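Local coordinates for probable protein phosphatase 2C 50 (Oryza sativa subsp. japonica, PDB 5ZCG), which probably removes phosphate from serine and threonine residues of target proteins, as a magnesium-dependent phosphatase of the PP2C family, at residues A[145-157]-A[234-246]. The protein carries 5 engineered substitutions. Numbering follows the deposited sequence.
Sequences TAVVALVCSSHVV and VVPRAKDDDCLIL
With CG beside its own backbone N (chi1 -73°) and a bend at chi3 (67°), the chain of Arg-237 runs alongside the carbonyls of the 152-154 turn, so that NH1 arrives at the carbonyl of Cys-152. The NH1 to Cys-152 O bond is 2.8 Å long and somewhat bent, the donor lying above the carbonyl plane, while Ser-153 O sits over one face of the guanidinium. The backbone N of Arg-237 also donates, almost straight, to Ser-154 O at 2.8 Å, so one residue ties down two carbonyls of the turn joining strands 146-151 and 155-157. With an alanine here the backbone bond could remain, but Cys-152 O would be without its guanidinium partner and the turn would probably be freer to shift.

Strand 234-236 pairs antiparallel with 155-157: Val-156 and Val-235 form the hydrogen-bonded pair, bonded N to O in both directions. From there the chain passes through a type I turn, Ala-238 to Asp-241, into strand 241-246, which belongs to the other sheet of the PP2C beta-sandwich, so a single short connection carries the chain from one antiparallel sheet to the one facing it.

Between them the packing is aliphatic. Val-156, CG1 anti to its N (chi1 175°), meets Leu-244 tip to tip, CG1 to CD1 at 3.6 Å, and Val-151 CG2 reaches the same methyl. Further along strand 241-246, Leu-246 CD2 rests 4.0 Å from Ala-149 CB, with Ile-166 of strand 165-170 also touching Ala-149. On the face of the pairing turned from Leu-244, the imidazole of His-155 leans on Pro-236, CD2 to CB 3.8 Å, its ND1 held by Ser-154 OG in the ring plane.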
ATOM      1  N   THR A 145       1.637  -2.505  -2.173  1.00 24.73           N
ATOM      2  CA  THR A 145       1.064  -3.384  -3.172  1.00 21.86           C
ATOM      3  C   THR A 145       1.837  -4.692  -3.188  1.00 24.40           C
ATOM      4  O   THR A 145       2.901  -4.825  -2.574  1.00 25.41           O
ATOM      5  CB  THR A 145       1.108  -2.756  -4.561  1.00 25.10           C
ATOM      6  OG1 THR A 145       2.430  -2.901  -5.109  1.00 28.26           O
ATOM      7  CG2 THR A 145       0.765  -1.288  -4.482  1.00 22.55           C
ATOM      8  N   ALA A 146       1.291  -5.667  -3.903  1.00 22.72           N
ATOM      9  CA  ALA A 146       1.955  -6.951  -4.076  1.00 26.25           C
ATOM     10  C   ALA A 146       1.477  -7.512  -5.403  1.00 26.49           C
ATOM     11  O   ALA A 146       0.316  -7.907  -5.522  1.00 29.32           O
ATOM     12  CB  ALA A 146       1.639  -7.906  -2.923  1.00 19.81           C
ATOM     13  N   VAL A 147       2.349  -7.533  -6.403  1.00 25.30           N
ATOM     14  CA  VAL A 147       2.056  -8.226  -7.648  1.00 27.32           C
ATOM     15  C   VAL A 147       3.105  -9.317  -7.792  1.00 29.23           C
ATOM     16  O   VAL A 147       4.310  -9.033  -7.809  1.00 32.26           O
ATOM     17  CB  VAL A 147       2.022  -7.274  -8.863  1.00 32.03           C
ATOM     18  CG1 VAL A 147       3.324  -6.499  -9.026  1.00 26.49           C
ATOM     19  CG2 VAL A 147       1.668  -8.034 -10.135  1.00 35.01           C
ATOM     20  N   VAL A 148       2.658 -10.571  -7.810  1.00 28.70           N
ATOM     21  CA  VAL A 148       3.585 -11.690  -7.852  1.00 27.67           C
ATOM     22  C   VAL A 148       3.216 -12.604  -9.009  1.00 27.01           C
ATOM     23  O   VAL A 148       2.047 -12.745  -9.382  1.00 28.19           O
ATOM     24  CB  VAL A 148       3.631 -12.475  -6.514  1.00 28.65           C
ATOM     25  CG1 VAL A 148       3.715 -11.513  -5.321  1.00 24.92           C
ATOM     26  CG2 VAL A 148       2.445 -13.411  -6.381  1.00 33.52           C
ATOM     27  N   ALA A 149       4.247 -13.211  -9.582  1.00 26.59           N
ATOM     28  CA  ALA A 149       4.128 -14.151 -10.683  1.00 32.87           C
ATOM     29  C   ALA A 149       4.925 -15.395 -10.324  1.00 30.79           C
ATOM     30  O   ALA A 149       6.146 -15.331 -10.138  1.00 31.00           O
ATOM     31  CB  ALA A 149       4.633 -13.542 -11.991  1.00 35.95           C
ATOM     32  N   LEU A 150       4.224 -16.509 -10.191  1.00 30.13           N
ATOM     33  CA  LEU A 150       4.837 -17.820 -10.131  1.00 28.01           C
ATOM     34  C   LEU A 150       5.051 -18.295 -11.558  1.00 27.48           C
ATOM     35  O   LEU A 150       4.115 -18.305 -12.363  1.00 28.39           O
ATOM     36  CB  LEU A 150       3.941 -18.785  -9.351  1.00 32.56           C
ATOM     37  CG  LEU A 150       4.332 -20.258  -9.252  1.00 34.89           C
ATOM     38  CD1 LEU A 150       3.840 -20.807  -7.922  1.00 34.01           C
ATOM     39  CD2 LEU A 150       3.755 -21.053 -10.412  1.00 37.04           C
ATOM     40  N   VAL A 151       6.282 -18.661 -11.881  1.00 27.42           N
ATOM     41  CA  VAL A 151       6.651 -19.087 -13.219  1.00 32.39           C
ATOM     42  C   VAL A 151       7.146 -20.522 -13.131  1.00 30.93           C
ATOM     43  O   VAL A 151       8.016 -20.836 -12.312  1.00 29.24           O
ATOM     44  CB  VAL A 151       7.729 -18.176 -13.836  1.00 29.62           C
ATOM     45  CG1 VAL A 151       8.123 -18.691 -15.204  1.00 27.86           C
ATOM     46  CG2 VAL A 151       7.236 -16.726 -13.900  1.00 27.97           C
ATOM     47  N   CYS A 152       6.579 -21.390 -13.955  1.00 30.39           N
ATOM     48  CA  CYS A 152       7.106 -22.729 -14.164  1.00 34.46           C
ATOM     49  C   CYS A 152       7.155 -22.974 -15.663  1.00 35.06           C
ATOM     50  O   CYS A 152       6.855 -22.082 -16.464  1.00 37.13           O
ATOM     51  CB  CYS A 152       6.268 -23.787 -13.428  1.00 34.08           C
ATOM     52  SG  CYS A 152       4.601 -24.028 -14.069  1.00 35.92           S
ATOM     53  N   SER A 153       7.552 -24.185 -16.051  1.00 34.59           N
ATOM     54  CA  SER A 153       7.781 -24.453 -17.467  1.00 39.25           C
ATOM     55  C   SER A 153       6.502 -24.309 -18.280  1.00 35.25           C
ATOM     56  O   SER A 153       6.535 -23.851 -19.427  1.00 36.36           O
ATOM     57  CB  SER A 153       8.368 -25.853 -17.643  1.00 44.97           C
ATOM     58  OG  SER A 153       9.432 -26.051 -16.735  1.00 52.03           O
ATOM     59  N   SER A 154       5.362 -24.690 -17.703  1.00 33.92           N
ATOM     60  CA  SER A 154       4.115 -24.773 -18.447  1.00 34.19           C
ATOM     61  C   SER A 154       3.131 -23.647 -18.158  1.00 31.93           C
ATOM     62  O   SER A 154       2.238 -23.418 -18.978  1.00 34.48           O
ATOM     63  CB  SER A 154       3.423 -26.119 -18.181  1.00 31.21           C
ATOM     64  OG  SER A 154       2.983 -26.200 -16.839  1.00 31.35           O
ATOM     65  N   HIS A 155       3.250 -22.959 -17.023  1.00 30.06           N
ATOM     66  CA  HIS A 155       2.235 -21.997 -16.611  1.00 33.41           C
ATOM     67  C   HIS A 155       2.872 -20.796 -15.926  1.00 34.59           C
ATOM     68  O   HIS A 155       3.953 -20.890 -15.340  1.00 33.69           O
ATOM     69  CB  HIS A 155       1.209 -22.629 -15.647  1.00 31.55           C
ATOM     70  CG  HIS A 155       0.354 -23.684 -16.279  1.00 35.44           C
ATOM     71  ND1 HIS A 155       0.807 -24.964 -16.525  1.00 37.69           N
ATOM     72  CD2 HIS A 155      -0.924 -23.645 -16.723  1.00 35.81           C
ATOM     73  CE1 HIS A 155      -0.157 -25.668 -17.092  1.00 38.50           C
ATOM     74  NE2 HIS A 155      -1.217 -24.890 -17.224  1.00 39.34           N
ATOM     75  N   VAL A 156       2.180 -19.663 -16.013  1.00 33.14           N
ATOM     76  CA  VAL A 156       2.424 -18.500 -15.171  1.00 30.70           C
ATOM     77  C   VAL A 156       1.171 -18.255 -14.338  1.00 29.01           C
ATOM     78  O   VAL A 156       0.062 -18.209 -14.881  1.00 30.48           O
ATOM     79  CB  VAL A 156       2.778 -17.260 -16.013  1.00 30.43           C
ATOM     80  CG1 VAL A 156       2.913 -16.040 -15.122  1.00 28.14           C
ATOM     81  CG2 VAL A 156       4.048 -17.510 -16.820  1.00 30.54           C
ATOM     82  N   VAL A 157       1.337 -18.109 -13.026  1.00 27.41           N
ATOM     83  CA  VAL A 157       0.226 -17.812 -12.125  1.00 29.35           C
ATOM     84  C   VAL A 157       0.476 -16.461 -11.470  1.00 30.24           C
ATOM     85  O   VAL A 157       1.497 -16.261 -10.805  1.00 33.60           O
ATOM     86  CB  VAL A 157       0.037 -18.904 -11.063  1.00 29.18           C
ATOM     87  CG1 VAL A 157      -1.259 -18.668 -10.299  1.00 30.22           C
ATOM     88  CG2 VAL A 157       0.030 -20.267 -11.719  1.00 29.51           C
ATOM     89  N   VAL A 234      -4.507 -17.691 -13.896  1.00 37.12           N
ATOM     90  CA  VAL A 234      -3.698 -18.837 -14.304  1.00 35.07           C
ATOM     91  C   VAL A 234      -3.593 -18.821 -15.823  1.00 35.61           C
ATOM     92  O   VAL A 234      -4.613 -18.898 -16.519  1.00 37.81           O
ATOM     93  CB  VAL A 234      -4.296 -20.164 -13.809  1.00 34.74           C
ATOM     94  CG1 VAL A 234      -3.383 -21.324 -14.182  1.00 39.15           C
ATOM     95  CG2 VAL A 234      -4.528 -20.120 -12.309  1.00 30.49           C
ATOM     96  N   VAL A 235      -2.377 -18.701 -16.346  1.00 33.36           N
ATOM     97  CA  VAL A 235      -2.201 -18.577 -17.790  1.00 35.32           C
ATOM     98  C   VAL A 235      -1.205 -19.626 -18.273  1.00 37.82           C
ATOM     99  O   VAL A 235      -0.014 -19.581 -17.925  1.00 36.83           O
ATOM    100  CB  VAL A 235      -1.788 -17.144 -18.189  1.00 35.02           C
ATOM    101  CG1 VAL A 235      -0.669 -16.617 -17.317  1.00 36.87           C
ATOM    102  CG2 VAL A 235      -1.389 -17.081 -19.657  1.00 28.94           C
ATOM    103  N   PRO A 236      -1.657 -20.615 -19.037  1.00 39.93           N
ATOM    104  CA  PRO A 236      -0.713 -21.571 -19.621  1.00 40.93           C
ATOM    105  C   PRO A 236       0.211 -20.868 -20.603  1.00 43.35           C
ATOM    106  O   PRO A 236      -0.205 -19.991 -21.363  1.00 42.60           O
ATOM    107  CB  PRO A 236      -1.621 -22.593 -20.319  1.00 43.55           C
ATOM    108  CG  PRO A 236      -2.954 -21.917 -20.451  1.00 44.18           C
ATOM    109  CD  PRO A 236      -3.060 -20.977 -19.293  1.00 40.57           C
ATOM    110  N   ARG A 237       1.485 -21.245 -20.565  1.00 41.66           N
ATOM    111  CA  ARG A 237       2.455 -20.615 -21.441  1.00 39.78           C
ATOM    112  C   ARG A 237       2.211 -21.060 -22.878  1.00 44.14           C
ATOM    113  O   ARG A 237       1.707 -22.156 -23.135  1.00 46.49           O
ATOM    114  CB  ARG A 237       3.873 -20.947 -20.981  1.00 34.94           C
ATOM    115  CG  ARG A 237       4.261 -20.194 -19.710  1.00 32.97           C
ATOM    116  CD  ARG A 237       5.584 -20.668 -19.144  1.00 35.58           C
ATOM    117  NE  ARG A 237       6.707 -20.351 -20.021  1.00 31.41           N
ATOM    118  CZ  ARG A 237       7.976 -20.305 -19.622  1.00 32.44           C
ATOM    119  NH1 ARG A 237       8.286 -20.553 -18.358  1.00 32.36           N
ATOM    120  NH2 ARG A 237       8.935 -20.008 -20.488  1.00 33.84           N
ATOM    121  N   ALA A 238       2.580 -20.198 -23.822  1.00 43.18           N
ATOM    122  CA  ALA A 238       2.226 -20.376 -25.221  1.00 46.83           C
ATOM    123  C   ALA A 238       3.448 -20.203 -26.109  1.00 48.15           C
ATOM    124  O   ALA A 238       4.507 -19.738 -25.677  1.00 47.48           O
ATOM    125  CB  ALA A 238       1.128 -19.393 -25.656  1.00 46.16           C
ATOM    126  N   LYS A 239       3.274 -20.606 -27.370  1.00 53.00           N
ATOM    127  CA  LYS A 239       4.346 -20.524 -28.356  1.00 60.01           C
ATOM    128  C   LYS A 239       4.866 -19.097 -28.516  1.00 56.46           C
ATOM    129  O   LYS A 239       6.080 -18.879 -28.612  1.00 53.07           O
ATOM    130  CB  LYS A 239       3.841 -21.068 -29.699  1.00 66.86           C
ATOM    131  CG  LYS A 239       2.783 -20.186 -30.375  1.00 71.16           C
ATOM    132  CD  LYS A 239       1.536 -20.950 -30.782  1.00 74.88           C
ATOM    133  CE  LYS A 239       0.429 -19.997 -31.232  1.00 76.75           C
ATOM    134  NZ  LYS A 239      -0.065 -19.140 -30.113  1.00 75.80           N
ATOM    135  N   ASP A 240       3.969 -18.112 -28.540  1.00 59.22           N
ATOM    136  CA  ASP A 240       4.324 -16.736 -28.863  1.00 64.61           C
ATOM    137  C   ASP A 240       4.690 -15.892 -27.644  1.00 61.98           C
ATOM    138  O   ASP A 240       4.787 -14.667 -27.769  1.00 63.01           O
ATOM    139  CB  ASP A 240       3.176 -16.074 -29.632  1.00 72.05           C
ATOM    140  CG  ASP A 240       1.811 -16.512 -29.133  1.00 77.93           C
ATOM    141  OD1 ASP A 240       1.744 -17.181 -28.079  1.00 79.00           O
ATOM    142  OD2 ASP A 240       0.802 -16.191 -29.796  1.00 80.59           O
ATOM    143  N   ASP A 241       4.903 -16.505 -26.483  1.00 58.57           N
ATOM    144  CA  ASP A 241       5.310 -15.743 -25.309  1.00 55.65           C
ATOM    145  C   ASP A 241       6.704 -15.161 -25.503  1.00 54.37           C
ATOM    146  O   ASP A 241       7.644 -15.874 -25.869  1.00 55.98           O
ATOM    147  CB  ASP A 241       5.289 -16.624 -24.062  1.00 54.94           C
ATOM    148  CG  ASP A 241       3.893 -17.067 -23.677  1.00 55.43           C
ATOM    149  OD1 ASP A 241       2.923 -16.343 -23.995  1.00 55.89           O
ATOM    150  OD2 ASP A 241       3.770 -18.140 -23.047  1.00 53.73           O
ATOM    151  N   ASP A 242       6.836 -13.855 -25.266  1.00 49.70           N
ATOM    152  CA  ASP A 242       8.121 -13.168 -25.299  1.00 46.52           C
ATOM    153  C   ASP A 242       8.673 -12.968 -23.891  1.00 41.80           C
ATOM    154  O   ASP A 242       9.784 -13.408 -23.583  1.00 43.95           O
ATOM    155  CB  ASP A 242       7.978 -11.822 -26.023  1.00 49.16           C
ATOM    156  CG  ASP A 242       7.426 -11.972 -27.428  1.00 52.57           C
ATOM    157  OD1 ASP A 242       8.145 -12.497 -28.306  1.00 54.08           O
ATOM    158  OD2 ASP A 242       6.264 -11.572 -27.648  1.00 52.77           O
ATOM    159  N   CYS A 243       7.915 -12.298 -23.027  1.00 35.83           N
ATOM    160  CA  CYS A 243       8.427 -11.929 -21.715  1.00 38.40           C
ATOM    161  C   CYS A 243       7.273 -11.494 -20.824  1.00 38.03           C
ATOM    162  O   CYS A 243       6.155 -11.243 -21.286  1.00 39.04           O
ATOM    163  CB  CYS A 243       9.462 -10.803 -21.821  1.00 45.10           C
ATOM    164  SG  CYS A 243       8.875  -9.349 -22.730  1.00 46.72           S
ATOM    165  N   LEU A 244       7.579 -11.390 -19.534  1.00 35.44           N
ATOM    166  CA  LEU A 244       6.692 -10.855 -18.513  1.00 35.89           C
ATOM    167  C   LEU A 244       7.275  -9.551 -17.995  1.00 35.97           C
ATOM    168  O   LEU A 244       8.493  -9.441 -17.817  1.00 39.22           O
ATOM    169  CB  LEU A 244       6.533 -11.827 -17.338  1.00 34.31           C
ATOM    170  CG  LEU A 244       5.579 -13.012 -17.453  1.00 35.66           C
ATOM    171  CD1 LEU A 244       5.571 -13.780 -16.145  1.00 33.28           C
ATOM    172  CD2 LEU A 244       4.184 -12.551 -17.818  1.00 34.88           C
ATOM    173  N   ILE A 245       6.408  -8.577 -17.729  1.00 36.37           N
ATOM    174  CA  ILE A 245       6.813  -7.289 -17.173  1.00 36.57           C
ATOM    175  C   ILE A 245       6.033  -7.073 -15.883  1.00 35.84           C
ATOM    176  O   ILE A 245       4.812  -6.874 -15.914  1.00 36.36           O
ATOM    177  CB  ILE A 245       6.573  -6.132 -18.152  1.00 35.67           C
ATOM    178  CG1 ILE A 245       7.422  -6.307 -19.414  1.00 36.74           C
ATOM    179  CG2 ILE A 245       6.869  -4.794 -17.475  1.00 31.70           C
ATOM    180  CD1 ILE A 245       6.782  -5.724 -20.656  1.00 38.61           C
ATOM    181  N   LEU A 246       6.733  -7.107 -14.753  1.00 30.36           N
ATOM    182  CA  LEU A 246       6.169  -6.711 -13.471  1.00 28.48           C
ATOM    183  C   LEU A 246       6.718  -5.337 -13.120  1.00 30.92           C
ATOM    184  O   LEU A 246       7.919  -5.099 -13.261  1.00 31.88           O
ATOM    185  CB  LEU A 246       6.524  -7.715 -12.371  1.00 29.67           C
ATOM    186  CG  LEU A 246       6.169  -9.189 -12.567  1.00 30.82           C
ATOM    187  CD1 LEU A 246       7.305  -9.940 -13.264  1.00 25.31           C
ATOM    188  CD2 LEU A 246       5.848  -9.828 -11.216  1.00 32.84           C
TER